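Side-chain contacts in acetyltransferase, GNAT family (Streptococcus pneumoniae, PDB 2I79), which probably transfers the acetyl group of acetyl coenzyme A to the amino group of an acceptor substrate: residues L62-N67 against S105-E110; E110-A115 against Q140-V145. One frame throughout, in Å; residues are numbered along the deposited sequence.

Interaction 1: L62-N67 against S105-E110; sequences LLAFLN and SLLLEE. With ACO (acetyl coenzyme *a), chain G.
A64 and L107 form the buried part of this contact. Both methyls of L107 reach the CB of A64, with CD2 at 3.9 Å and CD1 almost as near. Alanine suits this strand position because its single methyl lets the helix settle close, the CA atoms of A64 and L107 being 7.5 Å apart, while the branched leucine fills the interval; I7 and I94 also pack on L107. One turn further along the helix lies a partly exposed margin, packed just as closely. L62 CD1 is 3.8 Å from E110 CB, the two side chains crossing at about a right angle; of E110 it is CB and the backbone carbon beside it that meet the leucine. A bend at chi2 (-44°) helps carry the carboxylate away, and this margin tolerates its charge. No hydrogen bond joins strand to helix. Polar chemistry belongs to S105, whose backbone N and OG both donate to O2A of acetyl coenzyme A, the N to O2A distance being 2.9 Å. A small hydroxyl residue suits this place beside a phosphate. Strand 62-66 and helix segment 105-110 run roughly antiparallel (152°). Helix 103-117 packs on the sheet and presents its N-terminal turn to the pyrophosphate, as is characteristic of the GNAT fold.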
# COMPACT_ATOMS: atom_id res chain seq x y z
N LEU A 62 -18.12 -0.88 -5.43
CA LEU A 62 -19.42 -0.34 -5.83
C LEU A 62 -19.35 0.24 -7.23
O LEU A 62 -18.40 0.95 -7.58
CB LEU A 62 -19.87 0.76 -4.89
CG LEU A 62 -20.25 0.41 -3.43
CD1 LEU A 62 -20.57 1.69 -2.65
CD2 LEU A 62 -21.41 -0.56 -3.34
N LEU A 63 -20.38 -0.04 -8.03
CA LEU A 63 -20.47 0.41 -9.39
C LEU A 63 -21.65 1.39 -9.59
O LEU A 63 -22.71 1.23 -8.97
CB LEU A 63 -20.68 -0.80 -10.30
CG LEU A 63 -19.66 -1.95 -10.27
CD1 LEU A 63 -20.05 -3.05 -11.24
CD2 LEU A 63 -18.25 -1.47 -10.55
N ALA A 64 -21.46 2.38 -10.46
CA ALA A 64 -22.54 3.24 -10.93
C ALA A 64 -22.76 2.95 -12.40
O ALA A 64 -21.84 3.07 -13.19
CB ALA A 64 -22.19 4.71 -10.72
N PHE A 65 -23.99 2.54 -12.75
CA PHE A 65 -24.42 2.42 -14.12
C PHE A 65 -25.25 3.65 -14.49
O PHE A 65 -26.22 3.99 -13.81
CB PHE A 65 -25.26 1.15 -14.33
CG PHE A 65 -24.53 -0.13 -14.02
CD1 PHE A 65 -23.96 -0.88 -15.04
CD2 PHE A 65 -24.41 -0.58 -12.70
CE1 PHE A 65 -23.30 -2.08 -14.75
CE2 PHE A 65 -23.74 -1.74 -12.39
CZ PHE A 65 -23.18 -2.50 -13.41
N LEU A 66 -24.83 4.31 -15.56
CA LEU A 66 -25.59 5.39 -16.18
C LEU A 66 -26.08 4.87 -17.52
O LEU A 66 -25.27 4.44 -18.36
CB LEU A 66 -24.70 6.59 -16.38
CG LEU A 66 -25.20 7.98 -16.08
CD1 LEU A 66 -26.19 8.09 -14.87
CD2 LEU A 66 -23.91 8.79 -15.84
N ASN A 67 -27.40 4.90 -17.69
CA ASN A 67 -28.04 4.37 -18.89
C ASN A 67 -27.57 2.94 -19.24
O ASN A 67 -27.29 2.63 -20.40
CB ASN A 67 -27.83 5.37 -20.03
CG ASN A 67 -28.40 6.74 -19.67
OD1 ASN A 67 -27.77 7.78 -19.88
ND2 ASN A 67 -29.56 6.72 -19.06
N SER A 105 -19.40 12.22 -5.89
CA SER A 105 -19.90 12.43 -4.53
C SER A 105 -20.86 11.36 -4.06
O SER A 105 -20.79 10.92 -2.94
CB SER A 105 -20.64 13.77 -4.40
OG SER A 105 -19.72 14.81 -4.40
N LEU A 106 -21.81 11.00 -4.91
CA LEU A 106 -22.77 9.96 -4.58
C LEU A 106 -22.08 8.62 -4.23
O LEU A 106 -22.43 7.95 -3.24
CB LEU A 106 -23.68 9.75 -5.78
CG LEU A 106 -25.18 9.52 -5.61
CD1 LEU A 106 -25.79 10.34 -4.46
CD2 LEU A 106 -25.83 9.85 -6.99
N LEU A 107 -21.09 8.26 -5.04
CA LEU A 107 -20.32 7.03 -4.87
C LEU A 107 -19.44 7.10 -3.61
O LEU A 107 -19.42 6.17 -2.81
CB LEU A 107 -19.44 6.80 -6.11
CG LEU A 107 -19.56 5.59 -7.05
CD1 LEU A 107 -20.89 4.82 -6.99
CD2 LEU A 107 -19.24 6.05 -8.48
N LEU A 108 -18.74 8.22 -3.43
CA LEU A 108 -17.95 8.43 -2.22
C LEU A 108 -18.82 8.30 -0.98
O LEU A 108 -18.41 7.66 -0.01
CB LEU A 108 -17.25 9.81 -2.20
CG LEU A 108 -15.84 9.87 -1.62
CD1 LEU A 108 -15.60 11.16 -0.98
CD2 LEU A 108 -15.48 8.70 -0.62
N GLU A 109 -20.01 8.90 -1.00
CA GLU A 109 -20.86 8.85 0.19
C GLU A 109 -21.39 7.46 0.46
O GLU A 109 -21.51 7.05 1.61
CB GLU A 109 -22.04 9.80 0.12
CG GLU A 109 -22.13 10.82 1.33
CD GLU A 109 -21.42 10.35 2.65
OE1 GLU A 109 -20.55 11.12 3.12
OE2 GLU A 109 -21.73 9.24 3.20
N GLU A 110 -21.72 6.73 -0.60
CA GLU A 110 -22.17 5.35 -0.43
C GLU A 110 -21.06 4.47 0.15
O GLU A 110 -21.31 3.58 0.99
CB GLU A 110 -22.68 4.77 -1.75
CG GLU A 110 -24.07 5.26 -2.14
CD GLU A 110 -25.06 5.26 -0.97
OE1 GLU A 110 -25.16 4.23 -0.27
OE2 GLU A 110 -25.72 6.31 -0.76
N1A ACO G . -10.56 22.34 -8.86
C2A ACO G . -11.40 22.28 -7.81
N3A ACO G . -12.61 21.70 -7.87
C4A ACO G . -13.05 21.13 -9.01
C5A ACO G . -12.19 21.13 -10.20
C6A ACO G . -10.88 21.78 -10.05
N6A ACO G . -10.04 21.82 -11.11
N7A ACO G . -12.87 20.51 -11.17
C8A ACO G . -14.07 20.13 -10.63
N9A ACO G . -14.17 20.51 -9.34
C1B ACO G . -15.25 20.32 -8.34
C2B ACO G . -16.70 20.46 -8.77
O2B ACO G . -17.15 21.81 -8.71
C3B ACO G . -17.38 19.63 -7.71
O3B ACO G . -17.44 20.26 -6.44
P3B ACO G . -18.78 20.86 -5.80
O7A ACO G . -18.86 22.07 -6.71
O8A ACO G . -18.49 21.15 -4.35
O9A ACO G . -19.85 19.81 -5.95
C4B ACO G . -16.40 18.49 -7.48
O4B ACO G . -15.11 19.01 -7.78
C5B ACO G . -16.76 17.30 -8.37
O5B ACO G . -17.73 16.55 -7.63
P1A ACO G . -18.54 15.39 -8.39
O1A ACO G . -19.09 15.91 -9.70
O2A ACO G . -19.44 14.77 -7.34
O3A ACO G . -17.31 14.43 -8.82
P2A ACO G . -16.98 13.77 -10.28
O4A ACO G . -16.41 14.73 -11.32
O5A ACO G . -18.19 12.92 -10.59
O6A ACO G . -15.75 12.83 -9.75
CBP ACO G . -13.32 12.54 -9.80
CCP ACO G . -14.50 13.40 -9.38
CDP ACO G . -12.04 13.18 -9.24
CEP ACO G . -13.54 11.12 -9.24
CAP ACO G . -13.24 12.49 -11.33
OAP ACO G . -12.93 13.78 -11.89
C9P ACO G . -12.24 11.45 -11.80
O9P ACO G . -12.57 10.28 -11.90
N8P ACO G . -11.02 11.87 -12.12
C7P ACO G . -9.94 11.02 -12.64
C6P ACO G . -9.50 9.92 -11.67
C5P ACO G . -9.12 10.48 -10.33
O5P ACO G . -8.32 11.39 -10.28
N4P ACO G . -9.70 9.95 -9.27
C3P ACO G . -9.43 10.38 -7.90
C2P ACO G . -8.06 9.95 -7.39
S1P ACO G . -8.00 8.18 -7.30
C ACO G . -8.33 7.64 -5.80
O ACO G . -9.47 7.86 -5.48
CH3 ACO G . -7.25 6.94 -5.00

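Interaction 2: E110-A115 against Q140-V145; sequences EAIEWA and QKHGFV
The phenyl ring of F144 receives one methyl, I112 CD1, at its edge and near its plane, 4.3 Å from CE2; the same methyl meets H142 chiefly at CB, 3.7 Å away, and lies oblique to the imidazole. The ring of F144 also stacks edge-to-face with that of Y139, and as a large apolar group it suits a place beside L124, L126 and M167. H142 combines a ring that packs on S105 and L108 of helix 103-117 with an ND1 that bonds to the carbonyl of L138. I112 suits its place because its long branch can span the interval between helix and turn: CG1 stands anti to the carbonyl carbon (chi1 -67°) and chi2 is extended at 164°, which carries CD1 out to H142 and F144. The turn itself is a Schellman motif ending helix 133-141, with G143 N bonded to Q140 O at 3.0 Å and F144 N turned back to Y139 O. G143 is its C' residue, with a positive phi of 93° at which a side chain would jam against the preceding carbonyl oxygen. The chain then enters strand 145-156. The contact thus joins the middle of helix 103-117 to the C-terminal end of helix 133-141 against the sheet, where L124 of strand 123-129 and K169 of strand 160-170 each touch both I112 and F144.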
# COMPACT_ATOMS: atom_id res chain seq x y z
N GLU A 110 -21.72 6.73 -0.60
CA GLU A 110 -22.17 5.35 -0.43
C GLU A 110 -21.06 4.47 0.15
O GLU A 110 -21.31 3.58 0.99
CB GLU A 110 -22.68 4.77 -1.75
CG GLU A 110 -24.07 5.26 -2.14
CD GLU A 110 -25.06 5.26 -0.97
OE1 GLU A 110 -25.16 4.23 -0.27
OE2 GLU A 110 -25.72 6.31 -0.76
N ALA A 111 -19.84 4.71 -0.32
CA ALA A 111 -18.69 3.96 0.16
C ALA A 111 -18.48 4.25 1.63
O ALA A 111 -18.26 3.33 2.42
CB ALA A 111 -17.44 4.31 -0.67
N ILE A 112 -18.55 5.53 2.02
CA ILE A 112 -18.37 5.93 3.42
C ILE A 112 -19.43 5.32 4.34
O ILE A 112 -19.14 4.88 5.45
CB ILE A 112 -18.37 7.48 3.57
CG1 ILE A 112 -17.13 8.10 2.88
CG2 ILE A 112 -18.46 7.87 5.05
CD1 ILE A 112 -17.25 9.65 2.64
N GLU A 113 -20.67 5.31 3.86
CA GLU A 113 -21.79 4.75 4.61
C GLU A 113 -21.59 3.24 4.81
O GLU A 113 -21.82 2.74 5.90
CB GLU A 113 -23.08 4.98 3.84
CG GLU A 113 -24.19 5.54 4.66
CD GLU A 113 -25.40 5.84 3.81
OE1 GLU A 113 -25.78 7.05 3.71
OE2 GLU A 113 -25.95 4.87 3.22
N TRP A 114 -21.18 2.53 3.75
CA TRP A 114 -20.88 1.11 3.87
C TRP A 114 -19.75 0.91 4.90
O TRP A 114 -19.83 0.04 5.76
CB TRP A 114 -20.52 0.49 2.51
CG TRP A 114 -20.21 -0.99 2.62
CD1 TRP A 114 -21.10 -2.02 2.52
CD2 TRP A 114 -18.94 -1.59 2.92
NE1 TRP A 114 -20.47 -3.21 2.72
CE2 TRP A 114 -19.14 -2.98 2.97
CE3 TRP A 114 -17.65 -1.09 3.14
CZ2 TRP A 114 -18.11 -3.87 3.22
CZ3 TRP A 114 -16.63 -1.97 3.40
CH2 TRP A 114 -16.87 -3.35 3.43
N ALA A 115 -18.71 1.74 4.81
CA ALA A 115 -17.55 1.57 5.67
C ALA A 115 -17.96 1.73 7.13
O ALA A 115 -17.55 0.95 7.98
CB ALA A 115 -16.46 2.56 5.28
N GLN A 140 -12.08 16.42 0.40
CA GLN A 140 -12.27 17.39 1.51
C GLN A 140 -13.75 17.57 1.81
O GLN A 140 -14.16 17.58 2.96
CB GLN A 140 -11.62 18.74 1.18
CG GLN A 140 -10.09 18.69 1.15
CD GLN A 140 -9.44 20.07 1.08
OE1 GLN A 140 -9.30 20.68 0.01
NE2 GLN A 140 -9.05 20.58 2.24
N LYS A 141 -14.56 17.69 0.77
CA LYS A 141 -16.00 17.80 0.94
C LYS A 141 -16.59 16.69 1.83
O LYS A 141 -17.55 16.92 2.55
CB LYS A 141 -16.67 17.81 -0.44
CG LYS A 141 -18.20 18.02 -0.47
CD LYS A 141 -18.67 18.13 -1.96
CE LYS A 141 -20.02 17.40 -2.25
NZ LYS A 141 -20.39 17.37 -3.73
N HIS A 142 -16.03 15.49 1.77
CA HIS A 142 -16.61 14.37 2.49
C HIS A 142 -15.86 14.05 3.74
O HIS A 142 -15.94 12.92 4.23
CB HIS A 142 -16.71 13.14 1.58
CG HIS A 142 -17.74 13.29 0.51
ND1 HIS A 142 -17.49 13.94 -0.68
CD2 HIS A 142 -19.05 12.92 0.48
CE1 HIS A 142 -18.60 13.96 -1.40
NE2 HIS A 142 -19.56 13.36 -0.72
N GLY A 143 -15.10 15.02 4.26
CA GLY A 143 -14.49 14.88 5.58
C GLY A 143 -13.08 14.32 5.61
O GLY A 143 -12.55 14.06 6.67
N PHE A 144 -12.45 14.17 4.45
CA PHE A 144 -11.06 13.76 4.40
C PHE A 144 -10.16 14.97 4.62
O PHE A 144 -10.37 16.00 4.04
CB PHE A 144 -10.74 13.14 3.05
CG PHE A 144 -11.24 11.74 2.89
CD1 PHE A 144 -10.38 10.65 3.00
CD2 PHE A 144 -12.58 11.50 2.62
CE1 PHE A 144 -10.83 9.37 2.84
CE2 PHE A 144 -13.04 10.23 2.49
CZ PHE A 144 -12.16 9.14 2.60
N VAL A 145 -9.11 14.80 5.42
CA VAL A 145 -8.16 15.87 5.69
C VAL A 145 -6.78 15.47 5.15
O VAL A 145 -6.47 14.28 5.04
CB VAL A 145 -8.10 16.15 7.18
CG1 VAL A 145 -9.53 16.48 7.70
CG2 VAL A 145 -7.53 14.96 7.92

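Overall arrangement
Helix 103-117 serves both contacts, packing on strand 60-66 in interaction 1 and on the turn after helix 133-141 in interaction 2; E110 belongs to both ranges but makes its contact in interaction 1. Both are buried contacts without hydrogen bonds between their segments, yet each has a more open part: L62 and E110 are partly exposed beside buried A64 and L107, and H142 is partly exposed beside buried I112 and F144. Their chemistry differs: aliphatic groups meet in interaction 1, whereas an isoleucine methyl meets aromatic side chains in interaction 2. The two join at the coenzyme side, where S105 OG and K141 NZ lie 2.7 Å apart, a probable hydrogen bond; K141 also forms a salt bridge with O9A of acetyl coenzyme A.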